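Local coordinates for protein translation initiation inhibitor (Streptococcus pyogenes, PDB 2EWC) that is of unknown function but belongs to the highly conserved YjgF family and is a putative translation initiation inhibitor, at residues Cys68-Val73 against Leu110-Asp115; Asp61-Met66 against Gly116-Lys121. All blocks are in the same frame, centred on the assembly; numbering follows the deposited sequence.

Contact 1: residues Cys68-Val73 against Leu110-Asp115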
loop_
_atom_site.group_PDB
_atom_site.type_symbol
_atom_site.label_atom_id
_atom_site.label_comp_id
_atom_site.label_asym_id
_atom_site.label_seq_id
_atom_site.Cartn_x
_atom_site.Cartn_y
_atom_site.Cartn_z
ATOM N N CYS B 68 7.592 13.869 -29.212
ATOM C CA CYS B 68 8.857 13.350 -29.757
ATOM C C CYS B 68 8.668 11.936 -30.259
ATOM O O CYS B 68 8.204 11.066 -29.515
ATOM C CB CYS B 68 9.955 13.400 -28.700
ATOM S SG CYS B 68 9.968 14.974 -27.766
ATOM N N LEU B 69 8.990 11.702 -31.529
ATOM C CA LEU B 69 8.756 10.384 -32.128
ATOM C C LEU B 69 10.092 9.667 -32.341
ATOM O O LEU B 69 10.961 10.180 -33.036
ATOM C CB LEU B 69 8.007 10.503 -33.470
ATOM C CG LEU B 69 6.616 11.168 -33.550
ATOM C CD1 LEU B 69 6.019 11.065 -34.974
ATOM C CD2 LEU B 69 5.644 10.585 -32.561
ATOM N N PHE B 70 10.235 8.468 -31.783
ATOM C CA PHE B 70 11.501 7.742 -31.853
ATOM C C PHE B 70 11.271 6.400 -32.529
ATOM O O PHE B 70 10.282 5.710 -32.235
ATOM C CB PHE B 70 12.029 7.399 -30.458
ATOM C CG PHE B 70 12.458 8.581 -29.616
ATOM C CD1 PHE B 70 13.818 8.911 -29.503
ATOM C CD2 PHE B 70 11.529 9.290 -28.868
ATOM C CE1 PHE B 70 14.234 9.971 -28.726
ATOM C CE2 PHE B 70 11.937 10.360 -28.061
ATOM C CZ PHE B 70 13.292 10.712 -27.997
ATOM N N ARG B 71 12.207 5.986 -33.373
ATOM C CA ARG B 71 12.210 4.594 -33.818
ATOM C C ARG B 71 12.544 3.664 -32.620
ATOM O O ARG B 71 12.043 2.536 -32.545
ATOM C CB ARG B 71 13.224 4.407 -34.956
ATOM C CG ARG B 71 13.234 3.022 -35.581
ATOM C CD ARG B 71 14.227 2.975 -36.759
ATOM N NE ARG B 71 13.811 3.814 -37.898
ATOM C CZ ARG B 71 12.928 3.467 -38.835
ATOM N NH1 ARG B 71 12.322 2.269 -38.797
ATOM N NH2 ARG B 71 12.672 4.321 -39.836
ATOM N N ASP B 72 13.393 4.158 -31.707
ATOM C CA ASP B 72 13.796 3.464 -30.471
ATOM C C ASP B 72 13.613 4.449 -29.314
ATOM O O ASP B 72 14.476 5.303 -29.103
ATOM C CB ASP B 72 15.276 2.981 -30.534
ATOM C CG ASP B 72 15.719 2.208 -29.263
ATOM O OD1 ASP B 72 14.913 2.067 -28.313
ATOM O OD2 ASP B 72 16.885 1.721 -29.204
ATOM N N VAL B 73 12.510 4.319 -28.578
ATOM C CA VAL B 73 12.175 5.255 -27.507
ATOM C C VAL B 73 13.214 5.258 -26.365
ATOM O O VAL B 73 13.311 6.222 -25.608
ATOM C CB VAL B 73 10.734 5.010 -26.974
ATOM C CG1 VAL B 73 10.658 3.742 -26.116
ATOM C CG2 VAL B 73 10.221 6.237 -26.223
ATOM N N LEU B 110 15.953 6.852 -40.958
ATOM C CA LEU B 110 15.331 7.908 -40.163
ATOM C C LEU B 110 15.072 7.398 -38.758
ATOM O O LEU B 110 14.467 6.328 -38.602
ATOM C CB LEU B 110 14.010 8.353 -40.795
ATOM C CG LEU B 110 13.101 9.301 -39.993
ATOM C CD1 LEU B 110 13.768 10.707 -39.776
ATOM C CD2 LEU B 110 11.759 9.443 -40.722
ATOM N N LEU B 111 15.517 8.144 -37.743
ATOM C CA LEU B 111 15.422 7.703 -36.350
ATOM C C LEU B 111 14.530 8.542 -35.448
ATOM O O LEU B 111 14.164 8.099 -34.357
ATOM C CB LEU B 111 16.832 7.616 -35.715
ATOM C CG LEU B 111 17.893 6.820 -36.499
ATOM C CD1 LEU B 111 19.335 7.059 -35.984
ATOM C CD2 LEU B 111 17.556 5.287 -36.581
ATOM N N PHE B 112 14.195 9.757 -35.875
ATOM C CA PHE B 112 13.617 10.730 -34.955
ATOM C C PHE B 112 12.866 11.848 -35.678
ATOM O O PHE B 112 13.308 12.322 -36.730
ATOM C CB PHE B 112 14.736 11.317 -34.088
ATOM C CG PHE B 112 14.264 12.328 -33.087
ATOM C CD1 PHE B 112 13.710 11.921 -31.871
ATOM C CD2 PHE B 112 14.351 13.686 -33.369
ATOM C CE1 PHE B 112 13.257 12.861 -30.933
ATOM C CE2 PHE B 112 13.896 14.639 -32.448
ATOM C CZ PHE B 112 13.359 14.214 -31.213
ATOM N N GLN B 113 11.723 12.239 -35.120
ATOM C CA GLN B 113 10.970 13.404 -35.583
ATOM C C GLN B 113 10.462 14.105 -34.348
ATOM O O GLN B 113 10.340 13.477 -33.297
ATOM C CB GLN B 113 9.772 13.016 -36.438
ATOM C CG GLN B 113 10.100 12.343 -37.765
ATOM C CD GLN B 113 8.843 12.096 -38.601
ATOM O OE1 GLN B 113 7.729 12.138 -38.086
ATOM N NE2 GLN B 113 9.026 11.811 -39.896
ATOM N N VAL B 114 10.186 15.404 -34.464
ATOM C CA VAL B 114 9.559 16.125 -33.374
ATOM C C VAL B 114 8.501 17.088 -33.926
ATOM O O VAL B 114 8.613 17.559 -35.042
ATOM C CB VAL B 114 10.613 16.815 -32.463
ATOM C CG1 VAL B 114 11.368 17.978 -33.195
ATOM C CG2 VAL B 114 9.979 17.265 -31.171
ATOM N N ASP B 115 7.434 17.313 -33.170
ATOM C CA ASP B 115 6.504 18.373 -33.501
ATOM C C ASP B 115 6.203 19.158 -32.234
ATOM O O ASP B 115 6.773 18.877 -31.179
ATOM C CB ASP B 115 5.250 17.812 -34.197
ATOM C CG ASP B 115 4.205 17.268 -33.225
ATOM O OD1 ASP B 115 3.025 17.125 -33.644
ATOM O OD2 ASP B 115 4.530 16.990 -32.046
HETATM O O HOH W 1 15.294 6.223 -32.294
#

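Contact 2: residues Asp61-Met66 against Gly116-Lys121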
loop_
_atom_site.group_PDB
_atom_site.type_symbol
_atom_site.label_atom_id
_atom_site.label_comp_id
_atom_site.label_asym_id
_atom_site.label_seq_id
_atom_site.Cartn_x
_atom_site.Cartn_y
_atom_site.Cartn_z
ATOM N N ASP B 61 12.156 29.291 -26.541
ATOM C CA ASP B 61 11.530 29.802 -25.316
ATOM C C ASP B 61 9.990 29.915 -25.492
ATOM O O ASP B 61 9.267 29.917 -24.504
ATOM C CB ASP B 61 12.094 31.175 -24.913
ATOM C CG ASP B 61 13.399 31.109 -24.056
ATOM O OD1 ASP B 61 14.107 30.059 -23.967
ATOM O OD2 ASP B 61 13.733 32.174 -23.481
ATOM N N ALA B 62 9.500 30.020 -26.733
ATOM C CA ALA B 62 8.046 30.088 -26.979
ATOM C C ALA B 62 7.391 28.722 -27.046
ATOM O O ALA B 62 6.171 28.631 -27.068
ATOM C CB ALA B 62 7.752 30.857 -28.249
ATOM N N VAL B 63 8.178 27.647 -27.070
ATOM C CA VAL B 63 7.567 26.329 -27.245
ATOM C C VAL B 63 6.925 25.804 -25.956
ATOM O O VAL B 63 7.579 25.715 -24.921
ATOM C CB VAL B 63 8.553 25.311 -27.829
ATOM C CG1 VAL B 63 7.849 23.931 -28.014
ATOM C CG2 VAL B 63 9.059 25.807 -29.169
ATOM N N VAL B 64 5.636 25.475 -26.033
ATOM C CA VAL B 64 4.868 25.057 -24.864
ATOM C C VAL B 64 4.678 23.543 -24.764
ATOM O O VAL B 64 4.552 23.009 -23.652
ATOM C CB VAL B 64 3.487 25.805 -24.732
ATOM C CG1 VAL B 64 3.694 27.325 -24.650
ATOM C CG2 VAL B 64 2.514 25.460 -25.865
ATOM N N GLN B 65 4.688 22.852 -25.900
ATOM C CA GLN B 65 4.409 21.406 -25.914
ATOM C C GLN B 65 5.105 20.764 -27.100
ATOM O O GLN B 65 5.177 21.363 -28.162
ATOM C CB GLN B 65 2.886 21.114 -25.942
ATOM C CG GLN B 65 2.518 19.685 -25.532
ATOM C CD GLN B 65 2.626 18.699 -26.694
ATOM O OE1 GLN B 65 2.540 19.098 -27.852
ATOM N NE2 GLN B 65 2.817 17.403 -26.385
HETATM N N MSE B 66 5.619 19.553 -26.908
HETATM C CA MSE B 66 6.423 18.875 -27.926
HETATM C C MSE B 66 6.076 17.405 -27.895
HETATM O O MSE B 66 6.037 16.817 -26.827
HETATM C CB MSE B 66 7.900 19.025 -27.576
HETATM C CG MSE B 66 8.789 19.539 -28.692
HETATM SE SE MSE B 66 10.440 20.103 -28.168
HETATM C CE MSE B 66 10.852 18.928 -26.915
ATOM N N GLY B 116 5.327 20.150 -32.311
ATOM C CA GLY B 116 4.986 20.906 -31.114
ATOM C C GLY B 116 4.010 22.033 -31.334
ATOM O O GLY B 116 3.576 22.296 -32.467
ATOM N N VAL B 117 3.673 22.685 -30.221
ATOM C CA VAL B 117 2.878 23.889 -30.192
ATOM C C VAL B 117 3.764 25.003 -29.583
ATOM O O VAL B 117 4.466 24.766 -28.612
ATOM C CB VAL B 117 1.588 23.686 -29.322
ATOM C CG1 VAL B 117 0.675 24.888 -29.425
ATOM C CG2 VAL B 117 0.823 22.396 -29.730
ATOM N N ALA B 118 3.735 26.195 -30.163
ATOM C CA ALA B 118 4.367 27.381 -29.562
ATOM C C ALA B 118 3.324 28.478 -29.247
ATOM O O ALA B 118 2.194 28.426 -29.739
ATOM C CB ALA B 118 5.466 27.920 -30.474
ATOM N N TYR B 119 3.704 29.475 -28.443
ATOM C CA TYR B 119 2.758 30.501 -28.039
ATOM C C TYR B 119 3.405 31.874 -28.026
ATOM O O TYR B 119 4.578 32.020 -27.661
ATOM C CB TYR B 119 2.229 30.182 -26.648
ATOM C CG TYR B 119 1.360 31.257 -26.000
ATOM C CD1 TYR B 119 -0.003 31.341 -26.288
ATOM C CD2 TYR B 119 1.890 32.156 -25.071
ATOM C CE1 TYR B 119 -0.820 32.281 -25.688
ATOM C CE2 TYR B 119 1.066 33.128 -24.449
ATOM C CZ TYR B 119 -0.297 33.169 -24.777
ATOM O OH TYR B 119 -1.146 34.089 -24.209
ATOM N N SER B 120 2.615 32.874 -28.406
ATOM C CA SER B 120 3.028 34.259 -28.351
ATOM C C SER B 120 1.787 35.161 -28.331
ATOM O O SER B 120 1.064 35.265 -29.325
ATOM C CB SER B 120 3.922 34.602 -29.537
ATOM O OG SER B 120 4.477 35.884 -29.354
ATOM N N LYS B 121 1.557 35.797 -27.192
ATOM C CA LYS B 121 0.377 36.650 -26.979
ATOM C C LYS B 121 0.372 37.921 -27.845
ATOM O O LYS B 121 1.332 38.690 -27.823
ATOM C CB LYS B 121 0.251 37.003 -25.482
ATOM C CG LYS B 121 -0.796 38.070 -25.105
ATOM C CD LYS B 121 -2.212 37.630 -25.427
ATOM C CE LYS B 121 -3.238 38.691 -25.026
ATOM N NZ LYS B 121 -3.584 38.606 -23.585
#

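Contact 1: residues Cys68-Val73 against Leu110-Asp115
Strands 68-70 and 112-115, neighbouring inner strands of the mixed sheet, run antiparallel, their axes 4.8 Å apart at closest approach, with Leu69 and Gln113 as a hydrogen-bonded pair flanked by the non-hydrogen-bonded pairs Cys68-Val114 and Phe70-Phe112. Leu69 N donates to Gln113 O at 2.8 Å, and Gln113 N returns the bond to Leu69 O. That oxygen also receives the CA-H of Phe112, a common supplement in antiparallel sheets. Phe70 and Phe112 project from the same face of the sheet, side by side, yet their rings are turned to form a T-shaped pair: the CD1-CE1 edge of Phe112 sits over one face of Phe70, with Phe112 CE1 3.6 Å from Phe70 CZ and the planes at 66°. Phe112 reaches there because its CG is anti to the backbone N (chi1 -179°). Cys68 and Val114, small and apolar, extend this face, Cys68 SG meeting Val114 CG2, and helices 38-54 and 76-87 of the same chain pack on it. On the other face Leu69 CD1 lies 3.7 Å from Gln113 OE1. Past the strand ends, Arg71 N still bonds Leu111 O at 3.0 Å, extending the ladder beyond the paired residues, and a water joins Leu111 O to Asp72 N. The Arg71 chain then bends at chi3 (-67°) and brings its guanidinium side-on to Leu110 O, which lies in the guanidinium plane, 2.7 Å from Arg71 NE and 3.0 Å from Arg71 NH2. A long side chain with several N-H groups suits a place where two loop carbonyls, Leu110 O and His103 O, lie within its reach. With two donors on a single carbonyl oxygen, the guanidinium is restrained in rotation as well as position, and the cationic group would probably polarise the Leu110 carbonyl.

Contact 2: residues Asp61-Met66 against Gly116-Lys121
Val64 has CG1 anti to its carbonyl carbon (chi1 -58°), a rotamer that lays this methyl 3.8 Å from Tyr119 CB and sets Val64 CG2 against Val117, 3.4 Å from Val117 O and 4.0 Å from Val117 CB. In Val117 it is CG1 that stands anti to the backbone N (chi1 -173°), leaving CG2 to brush Gln65 OE1 while CG1 meets Val64 CG2. Branched side chains suit this place, since each offers two methyls to different neighbours. The amide of Gln65 is led off by a bend at chi2, and its NE2 is held by Asp67 OD1. Behind these side chains the backbone forms a classic beta bulge: Val64 and Gln65 both stand opposite Val117. Val117 O accepts a bond from Val64 N at 2.9 Å. A second, weak one reaches Val117 O from Gln65 N. The extra residue shifts the register by one between the pairs Val63-Ala118 and Gln65-Val117 within the antiparallel strands 63-66 and 116-119 of the mixed sheet. Val117 N donates in turn to Gln65 O, and just before the bulge Tyr119 N donates to Ala62 O at 2.9 Å. At the pair of Met66 (a selenomethionine) with Gly116 the strands come near; Gly116 has no side chain, and its CA lies 3.0 Å from Gln65 O, a closeness that suits glycine. Ala118 pairs with Val63, their CA atoms 4.1 Å apart, and the small Ala118 CB sits 3.6 Å from Ala62 O. Val63 and Ala118 share a face packed by Leu53 of helix 38-54, whereas Tyr26 of a neighbouring subunit packs on Gln65 and Val117.

Contacts 1 and 2 are successive lengths of one antiparallel pairing, strand 63-70 with strand 112-119, inside the mixed sheet; along the chain, contact 1 is nested inside the loop closed by contact 2. Both are largely buried. They meet where Met66 CG packs on Val114 CG2 at 3.6 Å, so the helix-covered face runs on from one to the other. That face carries the phenylalanine pair beside Cys68 and Val114 in contact 1, but valine, alanine and selenomethionine in contact 2. Contact 1 keeps regular register and passes into loops tied by arginine and water near a bound glycerol; contact 2 is bulged and has a neighbouring subunit within reach of several residues, besides its own helices and strand 24-30.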